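PfEMP1 variant 1 of strain MC (Plasmodium falciparum, PDB 5LGD) probably binds a receptor on the host cell surface, this chain being one all-helical domain of the much longer parasite protein. Local coordinates at residues 22-25 and 26-30; 111-114 and 115-119. All coordinates share one frame; numbering follows the deposited sequence.

Contact 1 of 2, residues 22-25 and 26-30; sequences SIKW and RDEHG
Arg26 reaches back one helical turn to Ser22, and Trp25 meets His29 one turn on. The Arg26 chain, bent at chi2 (83°), brings NH1 to 3.0 Å from the carbonyl O of Ser22. NH1 donates from above that carbonyl plane, and the N-H...O angle of 144° leaves the bond bent. Trp25 CE3 lies 3.6 Å from His29 CD2, the ring planes oblique at 48°. Both pairs sit on the C-terminal turns of helix 7-29, part of the helical DBL-clan domain, where i to i+4 backbone bonds set the spacing; His29 N donates to Trp25 O at 2.8 Å. Ile23, buried against helix 106-118, runs alongside the exposed Asp27, its CG2 3.8 Å from Asp27 OD1. Lys24 and Glu28 likewise lie side by side and point the same way, but Lys24 NZ stays 5.7 Å from Glu28 OE1, too far for a salt bridge. Farther out, Glu152 of helix 144-162 forms a salt bridge with Arg26 NH2 through OE2 and a hydrogen bond with Ser22 OG through OE1, while Trp55 of helix 45-70 meets the Trp25 ring edge-to-face. A Tris molecule, probably from the crystallisation liquor, hydrogen-bonds Glu28 OE2.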
loop_
_atom_site.group_PDB
_atom_site.type_symbol
_atom_site.label_atom_id
_atom_site.label_comp_id
_atom_site.label_asym_id
_atom_site.label_seq_id
_atom_site.Cartn_x
_atom_site.Cartn_y
_atom_site.Cartn_z
ATOM N N SER B 22 -15.945 -16.446 36.197
ATOM C CA SER B 22 -15.773 -17.902 36.149
ATOM C C SER B 22 -14.744 -18.355 37.229
ATOM O O SER B 22 -15.018 -19.285 37.987
ATOM C CB SER B 22 -15.383 -18.345 34.740
ATOM O OG SER B 22 -15.418 -19.755 34.612
ATOM N N ILE B 23 -13.645 -17.613 37.377
ATOM C CA ILE B 23 -12.617 -17.870 38.401
ATOM C C ILE B 23 -13.153 -17.586 39.805
ATOM O O ILE B 23 -12.839 -18.325 40.741
ATOM C CB ILE B 23 -11.332 -17.023 38.142
ATOM C CG1 ILE B 23 -10.633 -17.392 36.812
ATOM C CG2 ILE B 23 -10.367 -17.068 39.334
ATOM C CD1 ILE B 23 -9.756 -16.226 36.262
ATOM N N LYS B 24 -13.893 -16.471 39.959
ATOM C CA LYS B 24 -14.447 -16.046 41.258
ATOM C C LYS B 24 -15.470 -17.041 41.810
ATOM O O LYS B 24 -15.686 -17.042 43.016
ATOM C CB LYS B 24 -15.040 -14.631 41.180
ATOM C CG LYS B 24 -14.010 -13.522 41.265
ATOM C CD LYS B 24 -14.609 -12.232 40.722
ATOM C CE LYS B 24 -14.177 -11.014 41.498
ATOM N NZ LYS B 24 -12.807 -10.565 41.129
ATOM N N TRP B 25 -16.081 -17.896 40.934
ATOM C CA TRP B 25 -17.009 -18.940 41.377
ATOM C C TRP B 25 -16.257 -19.972 42.199
ATOM O O TRP B 25 -16.758 -20.414 43.221
ATOM C CB TRP B 25 -17.738 -19.595 40.202
ATOM C CG TRP B 25 -18.966 -18.838 39.806
ATOM C CD1 TRP B 25 -19.150 -18.115 38.661
ATOM C CD2 TRP B 25 -20.184 -18.715 40.560
ATOM N NE1 TRP B 25 -20.412 -17.561 38.648
ATOM C CE2 TRP B 25 -21.059 -17.896 39.815
ATOM C CE3 TRP B 25 -20.611 -19.200 41.809
ATOM C CZ2 TRP B 25 -22.362 -17.593 40.254
ATOM C CZ3 TRP B 25 -21.892 -18.894 42.247
ATOM C CH2 TRP B 25 -22.739 -18.069 41.492
ATOM N N ARG B 26 -15.017 -20.271 41.801
ATOM C CA ARG B 26 -14.144 -21.191 42.516
ATOM C C ARG B 26 -13.504 -20.529 43.714
ATOM O O ARG B 26 -13.468 -21.144 44.772
ATOM C CB ARG B 26 -13.106 -21.822 41.586
ATOM C CG ARG B 26 -13.708 -22.890 40.654
ATOM C CD ARG B 26 -14.351 -22.291 39.408
ATOM N NE ARG B 26 -14.711 -23.322 38.444
ATOM C CZ ARG B 26 -15.483 -23.127 37.389
ATOM N NH1 ARG B 26 -16.036 -21.936 37.173
ATOM N NH2 ARG B 26 -15.746 -24.129 36.560
ATOM N N ASP B 27 -13.073 -19.265 43.591
ATOM C CA ASP B 27 -12.441 -18.492 44.698
ATOM C C ASP B 27 -13.398 -18.302 45.893
ATOM O O ASP B 27 -12.985 -18.385 47.053
ATOM C CB ASP B 27 -12.011 -17.114 44.179
ATOM C CG ASP B 27 -10.748 -17.127 43.348
ATOM O OD1 ASP B 27 -10.275 -18.244 42.996
ATOM O OD2 ASP B 27 -10.212 -16.025 43.067
ATOM N N GLU B 28 -14.689 -18.082 45.589
ATOM C CA GLU B 28 -15.741 -17.880 46.589
ATOM C C GLU B 28 -16.478 -19.181 46.985
ATOM O O GLU B 28 -16.702 -19.404 48.176
ATOM C CB GLU B 28 -16.730 -16.781 46.128
ATOM C CG GLU B 28 -16.186 -15.376 46.347
ATOM C CD GLU B 28 -16.782 -14.285 45.481
ATOM O OE1 GLU B 28 -16.009 -13.591 44.785
ATOM O OE2 GLU B 28 -18.019 -14.100 45.522
ATOM N N HIS B 29 -16.853 -20.026 45.992
ATOM C CA HIS B 29 -17.636 -21.241 46.244
ATOM C C HIS B 29 -17.006 -22.514 45.676
ATOM O O HIS B 29 -17.721 -23.405 45.185
ATOM C CB HIS B 29 -19.084 -21.063 45.767
ATOM C CG HIS B 29 -19.621 -19.702 46.057
ATOM N ND1 HIS B 29 -20.043 -19.349 47.318
ATOM C CD2 HIS B 29 -19.731 -18.628 45.242
ATOM C CE1 HIS B 29 -20.414 -18.081 47.232
ATOM N NE2 HIS B 29 -20.244 -17.605 46.002
ATOM N N GLY B 30 -15.689 -22.634 45.863
ATOM C CA GLY B 30 -14.926 -23.801 45.439
ATOM C C GLY B 30 -15.221 -25.052 46.248
ATOM O O GLY B 30 -14.979 -26.158 45.761
#

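Contact 2 of 2, residues 111-114 and 115-119; sequences RIEA and LLEQA
One helical turn apart, Ile112 and Leu116 lie side by side, and their torsions direct the branches the same way. In Ile112, CG2 lies opposite the backbone N across the CA-CB bond; in Leu116, CG is set beside the backbone N (chi1 -60°), and the chain then runs straight out to CD1 (chi2 177°). Leu116 CD1 therefore comes alongside Ile112 CG2 at 4.0 Å, while Leu116 CG rests 3.4 Å from the carbonyl O of Ile112. The same carbonyl accepts the Leu116 N-H at 2.8 Å, with the donor nearly in line with the C=O bond (167°). Three more i to i+4 backbone bonds, from the backbone N of Leu115, Glu117 and Gln118 to the O of Arg111, Glu113 and Ala114 respectively, continue the helix. CB of Leu115 also packs on Ile112 O, 3.3 Å away.

Round the helix, Glu117 CG lies 3.4 Å from the carbonyl O of Glu113. The two carboxylates here, Glu113 OE2 and Glu117 OE2, are 4.6 Å apart and would probably disfavour each other if both are charged. CB and CG of Gln118 touch Ala114 O while the amide leads away.

Beyond the turn, Leu96 of helix 92-103 packs on both Ile112 and Leu116, Leu148 of helix 144-162 on Leu115, and Ile23 of helix 7-29 on Ile112. Lys35 NZ donates to the carbonyl O of Gln118. An apolar stripe against these three helices, with acidic and polar side chains on another side, makes this the C-terminal part of an amphipathic helix in a helical bundle.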
loop_
_atom_site.group_PDB
_atom_site.type_symbol
_atom_site.label_atom_id
_atom_site.label_comp_id
_atom_site.label_asym_id
_atom_site.label_seq_id
_atom_site.Cartn_x
_atom_site.Cartn_y
_atom_site.Cartn_z
ATOM N N ARG B 111 -4.306 -17.230 36.010
ATOM C CA ARG B 111 -5.574 -17.785 36.507
ATOM C C ARG B 111 -6.505 -18.179 35.341
ATOM O O ARG B 111 -7.132 -19.246 35.387
ATOM C CB ARG B 111 -6.319 -16.784 37.450
ATOM C CG ARG B 111 -5.543 -16.286 38.687
ATOM C CD ARG B 111 -6.369 -15.766 39.892
ATOM N NE ARG B 111 -7.654 -15.109 39.600
ATOM C CZ ARG B 111 -7.806 -13.846 39.201
ATOM N NH1 ARG B 111 -6.752 -13.090 38.962
ATOM N NH2 ARG B 111 -9.014 -13.356 38.969
ATOM N N ILE B 112 -6.600 -17.305 34.302
ATOM C CA ILE B 112 -7.459 -17.513 33.137
ATOM C C ILE B 112 -6.923 -18.733 32.344
ATOM O O ILE B 112 -7.684 -19.666 32.076
ATOM C CB ILE B 112 -7.577 -16.231 32.270
ATOM C CG1 ILE B 112 -8.262 -15.101 33.088
ATOM C CG2 ILE B 112 -8.369 -16.553 30.970
ATOM C CD1 ILE B 112 -8.262 -13.680 32.512
ATOM N N GLU B 113 -5.601 -18.741 32.044
ATOM C CA GLU B 113 -4.891 -19.811 31.352
ATOM C C GLU B 113 -5.157 -21.155 32.062
ATOM O O GLU B 113 -5.524 -22.116 31.387
ATOM C CB GLU B 113 -3.395 -19.475 31.295
ATOM C CG GLU B 113 -2.615 -20.170 30.196
ATOM C CD GLU B 113 -1.152 -19.780 30.086
ATOM O OE1 GLU B 113 -0.589 -19.237 31.065
ATOM O OE2 GLU B 113 -0.561 -20.039 29.013
ATOM N N ALA B 114 -5.088 -21.191 33.412
ATOM C CA ALA B 114 -5.370 -22.382 34.233
ATOM C C ALA B 114 -6.838 -22.853 34.065
ATOM O O ALA B 114 -7.086 -24.056 33.876
ATOM C CB ALA B 114 -5.099 -22.079 35.697
ATOM N N LEU B 115 -7.799 -21.892 34.159
ATOM C CA LEU B 115 -9.246 -22.090 33.978
ATOM C C LEU B 115 -9.528 -22.675 32.586
ATOM O O LEU B 115 -10.290 -23.631 32.475
ATOM C CB LEU B 115 -10.009 -20.757 34.167
ATOM C CG LEU B 115 -11.552 -20.820 34.114
ATOM C CD1 LEU B 115 -12.141 -20.912 35.534
ATOM C CD2 LEU B 115 -12.101 -19.596 33.465
ATOM N N LEU B 116 -8.888 -22.128 31.539
ATOM C CA LEU B 116 -9.078 -22.612 30.171
ATOM C C LEU B 116 -8.438 -23.990 29.964
ATOM O O LEU B 116 -9.021 -24.819 29.260
ATOM C CB LEU B 116 -8.557 -21.589 29.143
ATOM C CG LEU B 116 -9.195 -20.193 29.129
ATOM C CD1 LEU B 116 -8.516 -19.316 28.113
ATOM C CD2 LEU B 116 -10.712 -20.261 28.827
ATOM N N GLU B 117 -7.252 -24.241 30.596
ATOM C CA GLU B 117 -6.543 -25.533 30.542
ATOM C C GLU B 117 -7.430 -26.617 31.108
ATOM O O GLU B 117 -7.600 -27.649 30.457
ATOM C CB GLU B 117 -5.175 -25.508 31.273
ATOM C CG GLU B 117 -4.033 -24.956 30.420
ATOM C CD GLU B 117 -2.690 -24.633 31.070
ATOM O OE1 GLU B 117 -2.570 -24.695 32.318
ATOM O OE2 GLU B 117 -1.752 -24.296 30.310
ATOM N N GLN B 118 -8.044 -26.358 32.291
ATOM C CA GLN B 118 -8.948 -27.289 32.966
ATOM C C GLN B 118 -10.297 -27.424 32.285
ATOM O O GLN B 118 -11.036 -28.343 32.617
ATOM C CB GLN B 118 -9.113 -26.952 34.455
ATOM C CG GLN B 118 -7.931 -27.403 35.325
ATOM C CD GLN B 118 -7.825 -28.897 35.605
ATOM O OE1 GLN B 118 -6.963 -29.340 36.378
ATOM N NE2 GLN B 118 -8.691 -29.713 35.014
ATOM N N ALA B 119 -10.610 -26.546 31.320
ATOM C CA ALA B 119 -11.867 -26.591 30.564
ATOM C C ALA B 119 -11.722 -27.309 29.216
ATOM O O ALA B 119 -12.690 -27.392 28.452
ATOM C CB ALA B 119 -12.401 -25.182 30.354
#

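Both contacts are local, on the C-terminal turns of helix 7-29 and of helix 106-118, and the two helices pack on each other where Ser22 and Ile23 meet Arg111, Ile112 and Leu115; Ile23 CD1 comes within 3.7 Å of Ile112 CG1. Each has two buried residues; the exposed ones are all charged in contact 1, and alanine, glutamate and glutamine in contact 2. Contact 1 mixes polar and aromatic chemistry: its arginine and serine pair with helix 144-162, its tryptophan with helix 45-70. Contact 2 is more aliphatic; its leucines and isoleucine also pack on helices 92-103 and 144-162. Helix 144-162 thus touches both, through a carboxylate in contact 1 and through leucine packing in contact 2.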